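Local coordinates for protein xylulose kinase (Escherichia coli, PDB 2ITM) that phosphorylates D-xylulose to D-xylulose 5-phosphate with ATP, as a homodimeric sugar kinase of the FGGY family, at residues A[10-15]-A[49-54]; A[16-19]-A[23-26]; A[102-107]-A[131-136]; A[107-110]-A[114-117]. All coordinates share one frame; numbering follows the deposited sequence.

Contact 1. Residues A[10-15]-A[49-54]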
loop_
_atom_site.group_PDB
_atom_site.type_symbol
_atom_site.label_atom_id
_atom_site.label_comp_id
_atom_site.label_asym_id
_atom_site.label_seq_id
_atom_site.Cartn_x
_atom_site.Cartn_y
_atom_site.Cartn_z
ATOM N N SER A 10 22.247 -15.337 16.095
ATOM C CA SER A 10 22.405 -15.989 14.809
ATOM C C SER A 10 23.818 -16.474 14.593
ATOM O O SER A 10 24.103 -17.077 13.579
ATOM C CB SER A 10 22.019 -15.045 13.687
ATOM O OG SER A 10 22.894 -13.966 13.630
ATOM N N GLY A 11 24.668 -16.205 15.562
ATOM C CA GLY A 11 26.005 -16.763 15.612
ATOM C C GLY A 11 26.850 -16.311 16.792
ATOM O O GLY A 11 26.460 -15.437 17.543
ATOM N N VAL A 12 28.015 -16.923 16.946
ATOM C CA VAL A 12 29.050 -16.392 17.818
ATOM C C VAL A 12 30.210 -15.730 17.103
ATOM O O VAL A 12 30.664 -16.178 16.064
ATOM C CB VAL A 12 29.586 -17.423 18.809
ATOM C CG1 VAL A 12 28.491 -17.990 19.639
ATOM C CG2 VAL A 12 30.326 -18.530 18.096
ATOM N N LYS A 13 30.675 -14.640 17.685
ATOM C CA LYS A 13 31.851 -13.959 17.202
ATOM C C LYS A 13 32.896 -13.885 18.299
ATOM O O LYS A 13 32.593 -13.519 19.419
ATOM C CB LYS A 13 31.482 -12.574 16.705
ATOM C CG LYS A 13 32.650 -11.769 16.192
ATOM C CD LYS A 13 32.249 -10.348 15.912
ATOM C CE LYS A 13 32.648 -9.918 14.528
ATOM N NZ LYS A 13 32.419 -8.480 14.312
ATOM N N VAL A 14 34.136 -14.265 17.971
ATOM C CA VAL A 14 35.278 -14.064 18.838
ATOM C C VAL A 14 36.325 -13.176 18.198
ATOM O O VAL A 14 36.585 -13.270 17.008
ATOM C CB VAL A 14 35.915 -15.394 19.288
ATOM C CG1 VAL A 14 34.864 -16.355 19.800
ATOM C CG2 VAL A 14 36.709 -16.026 18.171
ATOM N N ILE A 15 36.914 -12.305 19.004
ATOM C CA ILE A 15 37.972 -11.423 18.544
ATOM C C ILE A 15 39.222 -11.461 19.405
ATOM O O ILE A 15 39.171 -11.789 20.595
ATOM C CB ILE A 15 37.476 -9.981 18.419
ATOM C CG1 ILE A 15 37.273 -9.341 19.783
ATOM C CG2 ILE A 15 36.235 -9.903 17.542
ATOM C CD1 ILE A 15 37.119 -7.857 19.718
ATOM N N TRP A 49 27.851 -23.734 23.113
ATOM C CA TRP A 49 29.182 -24.121 23.493
ATOM C C TRP A 49 29.948 -24.621 22.287
ATOM O O TRP A 49 31.049 -24.173 22.031
ATOM C CB TRP A 49 29.181 -25.173 24.586
ATOM C CG TRP A 49 30.520 -25.791 24.749
ATOM C CD1 TRP A 49 30.913 -27.009 24.313
ATOM C CD2 TRP A 49 31.662 -25.205 25.364
ATOM N NE1 TRP A 49 32.223 -27.231 24.634
ATOM C CE2 TRP A 49 32.708 -26.131 25.279
ATOM C CE3 TRP A 49 31.912 -23.982 25.981
ATOM C CZ2 TRP A 49 33.963 -25.877 25.784
ATOM C CZ3 TRP A 49 33.129 -23.748 26.482
ATOM C CH2 TRP A 49 34.142 -24.687 26.390
ATOM N N GLN A 50 29.357 -25.554 21.557
ATOM C CA GLN A 50 30.021 -26.115 20.399
ATOM C C GLN A 50 30.415 -25.025 19.414
ATOM O O GLN A 50 31.488 -25.064 18.841
ATOM C CB GLN A 50 29.165 -27.189 19.723
ATOM C CG GLN A 50 28.850 -28.398 20.604
ATOM C CD GLN A 50 30.086 -29.100 21.120
ATOM O OE1 GLN A 50 30.053 -29.729 22.169
ATOM N NE2 GLN A 50 31.174 -28.992 20.389
ATOM N N ALA A 51 29.545 -24.047 19.234
ATOM C CA ALA A 51 29.856 -22.930 18.372
ATOM C C ALA A 51 31.020 -22.114 18.881
ATOM O O ALA A 51 31.881 -21.724 18.111
ATOM C CB ALA A 51 28.657 -22.060 18.157
ATOM N N THR A 52 31.043 -21.841 20.180
ATOM C CA THR A 52 32.099 -21.047 20.778
ATOM C C THR A 52 33.436 -21.780 20.730
ATOM O O THR A 52 34.461 -21.181 20.455
ATOM C CB THR A 52 31.769 -20.684 22.231
ATOM O OG1 THR A 52 30.554 -19.938 22.295
ATOM C CG2 THR A 52 32.801 -19.732 22.779
ATOM N N ASP A 53 33.409 -23.075 21.010
ATOM C CA ASP A 53 34.594 -23.914 20.912
ATOM C C ASP A 53 35.223 -23.888 19.523
ATOM O O ASP A 53 36.368 -23.542 19.363
ATOM C CB ASP A 53 34.255 -25.348 21.313
ATOM C CG ASP A 53 35.486 -26.207 21.539
ATOM O OD1 ASP A 53 35.479 -27.349 21.072
ATOM O OD2 ASP A 53 36.481 -25.835 22.179
ATOM N N ARG A 54 34.438 -24.255 18.530
ATOM C CA ARG A 54 34.789 -24.107 17.132
ATOM C C ARG A 54 35.464 -22.786 16.809
ATOM O O ARG A 54 36.542 -22.750 16.245
ATOM C CB ARG A 54 33.529 -24.249 16.294
ATOM C CG ARG A 54 33.758 -24.548 14.848
ATOM C CD ARG A 54 32.559 -25.182 14.166
ATOM N NE ARG A 54 32.497 -24.895 12.733
ATOM C CZ ARG A 54 31.586 -25.397 11.912
ATOM N NH1 ARG A 54 30.654 -26.213 12.377
ATOM N NH2 ARG A 54 31.601 -25.086 10.626
#
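Val12 packs against Ala51 and Thr52 in a buried contact between a strand and a helix of the N-terminal domain. Residues 10-15 lie on strand 11-17, the second strand of a mixed sheet. Residues 49-54 belong to helix 45-62, which lies against one face of that sheet. Both FGGY domains belong to the actin-like ATPase clan, and a sheet with helices packed on it is the core of that fold. The two backbones come closest at Val12 and Thr52, whose CA atoms are 6.3 Å apart.

Val12 carries the contact with both of its methyl groups. CG2 sits between the backbone N and the carbonyl carbon of its own residue, and this turns it to Ala51. It lies 3.9 Å from Ala51 CB and 3.6 Å from Ala51 O, so it touches both the methyl side chain and the helix backbone. The contact is van der Waals packing, with one apolar methyl pair and two methyl-to-oxygen contacts. Val14, two residues on, points to the same helix and meets Ala55, Met56 and Leu59 on its next turns. Strand 2-7 adds Leu7 and Ile5 beside the two valines. Asp6, thought to be important for activity, has its side chain about 7 Å from that of Val12.

The hydroxyl of Thr52 is already engaged within its own helix, where OG1 is hydrogen-bonded to Trp48 O. The side chains of Val12 and Thr52 cross at about a right angle, with Val12 CG1 3.9 Å from Thr52 OG1.

Contact 2. Residues A[16-19]-A[23-26]; sequences LLNE and VVAA
Leu16 O is gripped by two backbone N-H groups of the facing strand. Val24 N gives the short, straight bond, at 2.7 Å and an N-H...O angle of 168°. Ala25 N adds a weak one at 3.5 Å. Two successive residues facing one make a classic beta bulge, here in the antiparallel hairpin of strands 11-17 and 23-30. Strand 23-30 is the outermost strand of its sheet within the chain. In return, Leu16 N bonds to Ala25 O at 2.8 Å. The register then shifts by one, and Leu17 faces Val23 as a non-hydrogen-bonded pair.

The side chains divide between the two faces. Leu16 and Ala25 share one face, where Leu59 and Gln62 of helix 45-62 pack on Ala25. Leu17 and Val23 share the other, where Leu17 also meets Ala429, Arg430 and Gln433 of helix 424-436. Leu17 CG is anti to the carbonyl carbon (chi1 -84°), which brings the end of the side chain close to Val23. CD2 then lies 3.7 Å from Val23 CG2. The side chain of Val24, the extra residue of the bulge, lies beside that of Leu16 and points the same way, with its CG1 3.7 Å from Leu16 CD1. Its other methyl, CG2, rests 3.6 Å from Asn18 CB.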
loop_
_atom_site.group_PDB
_atom_site.type_symbol
_atom_site.label_atom_id
_atom_site.label_comp_id
_atom_site.label_asym_id
_atom_site.label_seq_id
_atom_site.Cartn_x
_atom_site.Cartn_y
_atom_site.Cartn_z
ATOM N N LEU A 16 40.337 -11.099 18.794
ATOM C CA LEU A 16 41.613 -11.006 19.470
ATOM C C LEU A 16 42.107 -9.579 19.427
ATOM O O LEU A 16 42.401 -9.088 18.341
ATOM C CB LEU A 16 42.594 -11.920 18.781
ATOM C CG LEU A 16 43.738 -12.571 19.540
ATOM C CD1 LEU A 16 45.008 -12.476 18.773
ATOM C CD2 LEU A 16 43.912 -12.106 20.946
ATOM N N LEU A 17 42.222 -8.943 20.585
ATOM C CA LEU A 17 42.734 -7.586 20.668
ATOM C C LEU A 17 44.186 -7.611 21.071
ATOM O O LEU A 17 44.581 -8.380 21.930
ATOM C CB LEU A 17 41.968 -6.779 21.713
ATOM C CG LEU A 17 40.644 -6.076 21.453
ATOM C CD1 LEU A 17 40.459 -4.989 22.463
ATOM C CD2 LEU A 17 40.569 -5.518 20.053
ATOM N N ASN A 18 44.973 -6.731 20.470
ATOM C CA ASN A 18 46.341 -6.508 20.898
ATOM C C ASN A 18 46.483 -5.612 22.122
ATOM O O ASN A 18 45.510 -5.105 22.646
ATOM C CB ASN A 18 47.191 -5.988 19.738
ATOM C CG ASN A 18 46.748 -4.625 19.245
ATOM O OD1 ASN A 18 46.977 -4.275 18.106
ATOM N ND2 ASN A 18 46.120 -3.860 20.103
ATOM N N GLU A 19 47.714 -5.426 22.572
ATOM C CA GLU A 19 47.980 -4.525 23.675
ATOM C C GLU A 19 47.401 -3.143 23.429
ATOM O O GLU A 19 46.865 -2.525 24.333
ATOM C CB GLU A 19 49.473 -4.444 23.968
ATOM C CG GLU A 19 50.231 -5.723 23.671
ATOM C CD GLU A 19 50.221 -6.085 22.203
ATOM O OE1 GLU A 19 49.734 -7.174 21.864
ATOM O OE2 GLU A 19 50.702 -5.278 21.384
ATOM N N VAL A 23 41.901 -4.870 16.937
ATOM C CA VAL A 23 41.487 -6.177 16.545
ATOM C C VAL A 23 42.589 -6.748 15.664
ATOM O O VAL A 23 42.951 -6.196 14.685
ATOM C CB VAL A 23 40.192 -6.102 15.797
ATOM C CG1 VAL A 23 39.718 -7.441 15.386
ATOM C CG2 VAL A 23 39.206 -5.359 16.592
ATOM N N VAL A 24 43.106 -7.881 16.064
ATOM C CA VAL A 24 44.182 -8.560 15.423
ATOM C C VAL A 24 43.684 -9.766 14.655
ATOM O O VAL A 24 44.301 -10.200 13.713
ATOM C CB VAL A 24 45.183 -8.949 16.505
ATOM C CG1 VAL A 24 45.981 -10.083 16.132
ATOM C CG2 VAL A 24 46.056 -7.808 16.833
ATOM N N ALA A 25 42.548 -10.291 15.080
ATOM C CA ALA A 25 41.923 -11.435 14.461
ATOM C C ALA A 25 40.487 -11.599 14.922
ATOM O O ALA A 25 40.153 -11.245 16.016
ATOM C CB ALA A 25 42.708 -12.703 14.708
ATOM N N ALA A 26 39.659 -12.152 14.056
ATOM C CA ALA A 26 38.259 -12.409 14.327
ATOM C C ALA A 26 37.830 -13.739 13.777
ATOM O O ALA A 26 38.431 -14.264 12.874
ATOM C CB ALA A 26 37.414 -11.361 13.768
#

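Contact 3. Residues A[102-107]-A[131-136]; sequences AQECTL and KLLWVQ
Leu133 and Trp134 are the two residues of 131-136 that meet segment 102-107. Lys131 comes first in the sequence and turns away. Its NZ is hydrogen-bonded to the carbonyl oxygens of His78, Gly126 and Ile94, and His78 is a substrate-binding residue.

Leu133 points to the other helix. Its CB lies 3.7 Å from Glu104 CG, and the two side chains slide past each other in opposite directions. At its far end, Leu133 CD2 reaches Leu107 CD1 at 4.3 Å, a looser apolar touch one turn further along helix 102-111.

The two helices belong to the N-terminal FGGY domain. The axes of segments 102-107 and 131-136 approach to 8.5 Å, with 108° between their N-to-C directions. Pro130, Arg137 and His138 extend the meeting along helix 128-138. Glu104 CA and Leu133 CA, 6.3 Å apart, mark the nearest backbone approach.

Trp134 comes next. Its backbone N lies 3.5 Å from Glu104 CG. The Glu104 chain bends at chi2 (77°), which folds the carboxylate back beside the indole. OE1 meets the ring at its edge, near the plane, 3.6 Å from Trp134 CD1. The carboxylate and ring planes are 73° apart. The other oxygen, OE2, forms a salt bridge with Arg137. Replacing Glu104 by an alanine is likely to leave Arg137 without this partner and to open a gap beside Leu133 CB and the edge of the indole. The ring has further partners: it stacks with His138, makes a cation-pi contact with Arg100 and meets the ring of Trp40 steeply.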
loop_
_atom_site.group_PDB
_atom_site.type_symbol
_atom_site.label_atom_id
_atom_site.label_comp_id
_atom_site.label_asym_id
_atom_site.label_seq_id
_atom_site.Cartn_x
_atom_site.Cartn_y
_atom_site.Cartn_z
ATOM N N ALA A 102 3.024 -13.742 27.126
ATOM C CA ALA A 102 2.302 -12.494 27.323
ATOM C C ALA A 102 1.385 -12.497 28.536
ATOM O O ALA A 102 1.364 -11.545 29.298
ATOM C CB ALA A 102 1.546 -12.131 26.096
ATOM N N GLN A 103 0.636 -13.572 28.711
ATOM C CA GLN A 103 -0.307 -13.679 29.812
ATOM C C GLN A 103 0.401 -13.535 31.148
ATOM O O GLN A 103 -0.050 -12.836 32.042
ATOM C CB GLN A 103 -1.016 -15.024 29.757
ATOM C CG GLN A 103 -2.325 -15.056 30.497
ATOM C CD GLN A 103 -2.240 -15.777 31.806
ATOM O OE1 GLN A 103 -1.255 -16.433 32.088
ATOM N NE2 GLN A 103 -3.273 -15.659 32.615
ATOM N N GLU A 104 1.532 -14.213 31.251
ATOM C CA GLU A 104 2.353 -14.203 32.438
ATOM C C GLU A 104 2.910 -12.825 32.717
ATOM O O GLU A 104 3.120 -12.466 33.865
ATOM C CB GLU A 104 3.492 -15.203 32.289
ATOM C CG GLU A 104 3.088 -16.638 32.547
ATOM C CD GLU A 104 2.333 -17.261 31.396
ATOM O OE1 GLU A 104 2.430 -16.759 30.274
ATOM O OE2 GLU A 104 1.647 -18.260 31.619
ATOM N N CYS A 105 3.131 -12.052 31.676
ATOM C CA CYS A 105 3.622 -10.715 31.839
ATOM C C CYS A 105 2.598 -9.886 32.622
ATOM O O CYS A 105 2.930 -9.170 33.497
ATOM C CB CYS A 105 3.862 -10.075 30.502
ATOM S SG CYS A 105 5.413 -10.358 29.752
ATOM N N THR A 106 1.332 -10.045 32.272
ATOM C CA THR A 106 0.241 -9.332 32.914
ATOM C C THR A 106 0.064 -9.810 34.319
ATOM O O THR A 106 -0.094 -9.052 35.215
ATOM C CB THR A 106 -1.060 -9.530 32.159
ATOM O OG1 THR A 106 -0.901 -9.191 30.795
ATOM C CG2 THR A 106 -2.057 -8.584 32.610
ATOM N N LEU A 107 0.104 -11.112 34.489
ATOM C CA LEU A 107 -0.039 -11.689 35.805
ATOM C C LEU A 107 1.001 -11.159 36.775
ATOM O O LEU A 107 0.717 -10.822 37.868
ATOM C CB LEU A 107 0.075 -13.179 35.723
ATOM C CG LEU A 107 -0.987 -13.987 36.404
ATOM C CD1 LEU A 107 -0.496 -15.372 36.548
ATOM C CD2 LEU A 107 -1.361 -13.375 37.717
ATOM N N LYS A 131 8.947 -15.743 31.636
ATOM C CA LYS A 131 9.287 -17.016 31.041
ATOM C C LYS A 131 9.219 -18.119 32.077
ATOM O O LYS A 131 8.762 -19.213 31.808
ATOM C CB LYS A 131 10.656 -16.999 30.407
ATOM C CG LYS A 131 10.720 -16.290 29.076
ATOM C CD LYS A 131 12.140 -16.167 28.572
ATOM C CE LYS A 131 12.261 -15.062 27.561
ATOM N NZ LYS A 131 13.664 -14.787 27.195
ATOM N N LEU A 132 9.673 -17.810 33.277
ATOM C CA LEU A 132 9.685 -18.786 34.344
ATOM C C LEU A 132 8.340 -19.089 34.973
ATOM O O LEU A 132 8.080 -20.221 35.347
ATOM C CB LEU A 132 10.738 -18.459 35.383
ATOM C CG LEU A 132 11.998 -19.201 34.919
ATOM C CD1 LEU A 132 13.027 -18.263 34.411
ATOM C CD2 LEU A 132 12.525 -20.205 35.894
ATOM N N LEU A 133 7.496 -18.072 35.082
ATOM C CA LEU A 133 6.093 -18.283 35.394
ATOM C C LEU A 133 5.410 -19.201 34.394
ATOM O O LEU A 133 4.666 -20.079 34.778
ATOM C CB LEU A 133 5.356 -16.955 35.491
ATOM C CG LEU A 133 4.891 -16.516 36.876
ATOM C CD1 LEU A 133 6.037 -15.943 37.656
ATOM C CD2 LEU A 133 3.773 -15.517 36.777
ATOM N N TRP A 134 5.671 -18.998 33.111
ATOM C CA TRP A 134 5.122 -19.862 32.077
ATOM C C TRP A 134 5.532 -21.317 32.258
ATOM O O TRP A 134 4.698 -22.207 32.222
ATOM C CB TRP A 134 5.512 -19.379 30.682
ATOM C CG TRP A 134 4.873 -20.131 29.561
ATOM C CD1 TRP A 134 3.774 -19.765 28.873
ATOM C CD2 TRP A 134 5.295 -21.375 29.001
ATOM N NE1 TRP A 134 3.473 -20.696 27.911
ATOM C CE2 TRP A 134 4.400 -21.697 27.971
ATOM C CE3 TRP A 134 6.343 -22.251 29.262
ATOM C CZ2 TRP A 134 4.524 -22.848 27.209
ATOM C CZ3 TRP A 134 6.463 -23.384 28.504
ATOM C CH2 TRP A 134 5.558 -23.677 27.494
ATOM N N VAL A 135 6.813 -21.556 32.480
ATOM C CA VAL A 135 7.280 -22.899 32.762
ATOM C C VAL A 135 6.618 -23.492 34.005
ATOM O O VAL A 135 6.143 -24.614 33.982
ATOM C CB VAL A 135 8.811 -22.966 32.874
ATOM C CG1 VAL A 135 9.254 -24.305 33.459
ATOM C CG2 VAL A 135 9.455 -22.729 31.521
ATOM N N GLN A 136 6.560 -22.722 35.076
ATOM C CA GLN A 136 5.837 -23.160 36.250
ATOM C C GLN A 136 4.418 -23.604 35.921
ATOM O O GLN A 136 3.945 -24.600 36.436
ATOM C CB GLN A 136 5.816 -22.094 37.334
ATOM C CG GLN A 136 5.220 -22.619 38.623
ATOM C CD GLN A 136 5.101 -21.575 39.693
ATOM O OE1 GLN A 136 5.085 -21.900 40.869
ATOM N NE2 GLN A 136 4.999 -20.309 39.283
#

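Contact 4. Residues A[107-110]-A[114-117]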
loop_
_atom_site.group_PDB
_atom_site.type_symbol
_atom_site.label_atom_id
_atom_site.label_comp_id
_atom_site.label_asym_id
_atom_site.label_seq_id
_atom_site.Cartn_x
_atom_site.Cartn_y
_atom_site.Cartn_z
ATOM N N LEU A 107 0.104 -11.112 34.489
ATOM C CA LEU A 107 -0.039 -11.689 35.805
ATOM C C LEU A 107 1.001 -11.159 36.775
ATOM O O LEU A 107 0.717 -10.822 37.868
ATOM C CB LEU A 107 0.075 -13.179 35.723
ATOM C CG LEU A 107 -0.987 -13.987 36.404
ATOM C CD1 LEU A 107 -0.496 -15.372 36.548
ATOM C CD2 LEU A 107 -1.361 -13.375 37.717
ATOM N N LEU A 108 2.222 -11.113 36.320
ATOM C CA LEU A 108 3.303 -10.657 37.129
ATOM C C LEU A 108 3.156 -9.233 37.565
ATOM O O LEU A 108 3.434 -8.912 38.646
ATOM C CB LEU A 108 4.612 -10.880 36.420
ATOM C CG LEU A 108 5.723 -11.573 37.159
ATOM C CD1 LEU A 108 7.071 -11.089 36.750
ATOM C CD2 LEU A 108 5.552 -11.496 38.619
ATOM N N GLU A 109 2.703 -8.388 36.686
ATOM C CA GLU A 109 2.521 -6.987 36.995
ATOM C C GLU A 109 1.365 -6.756 37.935
ATOM O O GLU A 109 1.357 -5.817 38.682
ATOM C CB GLU A 109 2.426 -6.142 35.743
ATOM C CG GLU A 109 3.777 -5.740 35.221
ATOM C CD GLU A 109 3.769 -4.907 33.955
ATOM O OE1 GLU A 109 4.810 -4.410 33.593
ATOM O OE2 GLU A 109 2.734 -4.768 33.311
ATOM N N ALA A 110 0.400 -7.654 37.906
ATOM C CA ALA A 110 -0.716 -7.594 38.800
ATOM C C ALA A 110 -0.246 -8.047 40.168
ATOM O O ALA A 110 -0.563 -7.458 41.164
ATOM C CB ALA A 110 -1.799 -8.454 38.322
ATOM N N GLN A 114 4.371 -2.936 42.385
ATOM C CA GLN A 114 5.514 -2.084 42.277
ATOM C C GLN A 114 6.589 -2.591 41.333
ATOM O O GLN A 114 7.686 -2.104 41.321
ATOM C CB GLN A 114 6.067 -1.839 43.636
ATOM C CG GLN A 114 5.375 -0.703 44.300
ATOM C CD GLN A 114 6.166 -0.193 45.439
ATOM O OE1 GLN A 114 6.588 -0.948 46.281
ATOM N NE2 GLN A 114 6.394 1.088 45.457
ATOM N N SER A 115 6.249 -3.569 40.533
ATOM C CA SER A 115 7.220 -4.094 39.631
ATOM C C SER A 115 7.888 -3.115 38.721
ATOM O O SER A 115 9.048 -3.206 38.535
ATOM C CB SER A 115 6.704 -5.289 38.904
ATOM O OG SER A 115 6.255 -4.936 37.643
ATOM N N ARG A 116 7.166 -2.175 38.145
ATOM C CA ARG A 116 7.774 -1.191 37.267
ATOM C C ARG A 116 8.692 -0.263 38.052
ATOM O O ARG A 116 9.601 0.283 37.521
ATOM C CB ARG A 116 6.734 -0.420 36.430
ATOM C CG ARG A 116 5.698 -1.279 35.637
ATOM C CD ARG A 116 4.813 -0.533 34.612
ATOM N NE ARG A 116 3.864 -1.421 33.956
ATOM C CZ ARG A 116 2.797 -1.054 33.248
ATOM N NH1 ARG A 116 2.497 0.217 33.072
ATOM N NH2 ARG A 116 2.016 -1.964 32.710
ATOM N N VAL A 117 8.441 -0.114 39.335
ATOM C CA VAL A 117 9.271 0.731 40.182
ATOM C C VAL A 117 10.597 0.051 40.516
ATOM O O VAL A 117 11.617 0.679 40.546
ATOM C CB VAL A 117 8.586 1.089 41.509
ATOM C CG1 VAL A 117 9.583 1.342 42.533
ATOM C CG2 VAL A 117 7.766 2.287 41.378
#
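Glu109 and Arg116 form a salt bridge with two hydrogen bonds. Arg116 grips the carboxylate side-on, one nitrogen to each oxygen. NE bonds to Glu109 OE1 at 3.2 Å. The bond from NH2 to Glu109 OE2, 3.0 Å, is nearly straight, with an N-H...O angle of 172°. Both oxygens lie near the guanidinium plane, but the donors come from above the carboxylate plane. The two flat groups are turned 57° apart, so the pair is not coplanar.

OE1 has a second donor, the backbone N of Met123. That bond and the two from Arg116 would together fix the rotation of the carboxylate. The Glu109 chain runs extended beyond CG (chi2 179°), which carries the acid across to Arg116. A methionine at Arg116 would probably leave the carboxylate without its charged mate, OE2 losing NH2 and OE1 keeping just Met123 N of its two donors.

Ser115 fares differently. Its OG is buried against Glu109 CG, 3.6 Å away, and has no polar partner in the model. Ser115 O accepts a bond from the hydroxyl of Thr119.

Gln114 stands at the N-cap position of helix 115-119. Two consecutive helices are thus joined by a short loop, and a salt bridge ties the last turn of helix 102-111 to the first turn of helix 115-119.

In the fold
Contacts 1 and 2 share strand 11-17 and lie in one sheet, with centres 16 Å apart. They touch where Ile15 CB meets Ala25 O at 3.8 Å. Contact 1 is buried packing without polar bonds between its segments, with the Val12 side chain about 7 Å from that of Asp6. Contact 2 lies further out and combines backbone bonds with side-chain packing, its two valines exposed. Contacts 3 and 4 share helix 102-111 and Leu107, with centres 12 Å apart. Each uses a glutamate of that helix. Glu104 sits in a buried helix crossing and finds its arginine beyond the contact, whereas Glu109, nearer the surface, has its arginine within it. Contacts 2 and 3 lie on opposite sides of the chain's centre.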